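Local atomic coordinates of oxaloacetate acetyl hydrolase (Cryphonectria parasitica, PDB entry 3LYE), a protein that is an enzyme of the phosphoenolpyruvate phosphomutase family with a TIM-barrel fold and binds calcium ions in the crystal. Residues T40-E43 with S48-M51. Numbering follows the deposited sequence.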
loop_
_atom_site.group_PDB
_atom_site.type_symbol
_atom_site.label_atom_id
_atom_site.label_comp_id
_atom_site.label_asym_id
_atom_site.label_seq_id
_atom_site.Cartn_x
_atom_site.Cartn_y
_atom_site.Cartn_z
ATOM N N THR A 40 19.378 13.022 1.250
ATOM C CA THR A 40 20.375 14.031 0.880
ATOM C C THR A 40 20.290 15.225 1.845
ATOM O O THR A 40 21.296 15.750 2.320
ATOM C CB THR A 40 20.252 14.475 -0.568
ATOM O OG1 THR A 40 20.347 13.333 -1.423
ATOM C CG2 THR A 40 21.369 15.390 -0.978
ATOM N N ALA A 41 19.081 15.671 2.141
ATOM C CA ALA A 41 18.897 16.767 3.091
ATOM C C ALA A 41 19.465 16.373 4.458
ATOM O O ALA A 41 20.043 17.188 5.163
ATOM C CB ALA A 41 17.447 17.128 3.194
ATOM N N MET A 42 19.294 15.105 4.831
ATOM C CA MET A 42 19.810 14.584 6.104
ATOM C C MET A 42 21.338 14.581 6.100
ATOM O O MET A 42 21.954 15.007 7.066
ATOM C CB MET A 42 19.285 13.174 6.377
ATOM C CG MET A 42 17.792 13.143 6.621
ATOM S SD MET A 42 17.006 11.511 6.439
ATOM C CE MET A 42 17.606 10.657 7.865
ATOM N N GLU A 43 21.932 14.132 5.002
ATOM C CA GLU A 43 23.380 14.081 4.851
ATOM C C GLU A 43 23.976 15.476 5.065
ATOM O O GLU A 43 25.034 15.631 5.685
ATOM C CB GLU A 43 23.736 13.684 3.390
ATOM C CG GLU A 43 25.208 13.781 2.993
ATOM C CD GLU A 43 25.496 13.580 1.496
ATOM O OE1 GLU A 43 26.703 13.586 1.135
ATOM O OE2 GLU A 43 24.583 13.413 0.679
ATOM N N SER A 48 15.376 20.344 9.945
ATOM C CA SER A 48 13.980 19.999 9.747
ATOM C C SER A 48 13.780 19.828 8.256
ATOM O O SER A 48 14.469 20.460 7.454
ATOM C CB SER A 48 13.037 21.086 10.269
ATOM O OG SER A 48 11.684 20.620 10.172
ATOM N N LEU A 49 12.854 18.962 7.889
ATOM C CA LEU A 49 12.546 18.690 6.490
ATOM C C LEU A 49 11.083 18.996 6.236
ATOM O O LEU A 49 10.279 18.989 7.174
ATOM C CB LEU A 49 12.749 17.207 6.158
ATOM C CG LEU A 49 14.151 16.749 5.737
ATOM C CD1 LEU A 49 15.326 17.328 6.424
ATOM C CD2 LEU A 49 14.241 15.227 5.673
ATOM N N TYR A 50 10.734 19.246 4.975
ATOM C CA TYR A 50 9.361 19.508 4.592
ATOM C C TYR A 50 8.988 18.523 3.458
ATOM O O TYR A 50 9.677 18.454 2.420
ATOM C CB TYR A 50 9.174 20.940 4.066
ATOM C CG TYR A 50 7.861 21.223 3.376
ATOM C CD1 TYR A 50 7.820 21.790 2.125
ATOM C CD2 TYR A 50 6.663 20.949 3.998
ATOM C CE1 TYR A 50 6.639 22.035 1.522
ATOM C CE2 TYR A 50 5.492 21.158 3.384
ATOM C CZ TYR A 50 5.476 21.749 2.160
ATOM O OH TYR A 50 4.286 22.029 1.576
ATOM N N MET A 51 7.944 17.732 3.631
ATOM C CA MET A 51 7.502 16.830 2.585
ATOM C C MET A 51 6.414 17.514 1.787
ATOM O O MET A 51 5.318 17.802 2.277
ATOM C CB MET A 51 6.917 15.548 3.123
ATOM C CG MET A 51 6.570 14.544 2.013
ATOM S SD MET A 51 5.644 13.117 2.591
ATOM C CE MET A 51 3.961 13.732 2.472
#
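Ala-41, near the end of helix 35-43, and Leu-49, the first residue of strand 49-51, bring their CA atoms to 7.5 Å across the contact, and no hydrogen bond links the two backbones. Leu-49 supplies everything from the strand. Its CB points toward the helix, and CG lies beside the backbone N and anti to the carbonyl carbon (chi1 -87°), placing the isopropyl fork with one methyl by Ala-41 and the other by Met-42. The methyl of Ala-41 lies alongside the CG-CD1 bond, its CB being 3.9 Å from CD1 and 4.2 Å from CG of Leu-49. On the other branch, CD2 of Leu-49 approaches CG of Met-42 at 4.2 Å; the contact is thus with the stem of the methionine. Strand 27-32, helix 35-43 and strand 49-51 form the first beta-alpha-beta unit of the TIM barrel, and this patch packs the returning strand against its crossover helix. Ala-41 also touches Pro-30 of the preceding strand, and Leu-49 touches Leu-91 of the next. From the same strand, the hydroxyl of Tyr-50 is hydrogen-bonded to NE2 of His-121. Beyond the helix lies a second subunit, whose Leu-262 packs on Ala-41 and whose Arg-259 forms a salt bridge with Glu-43.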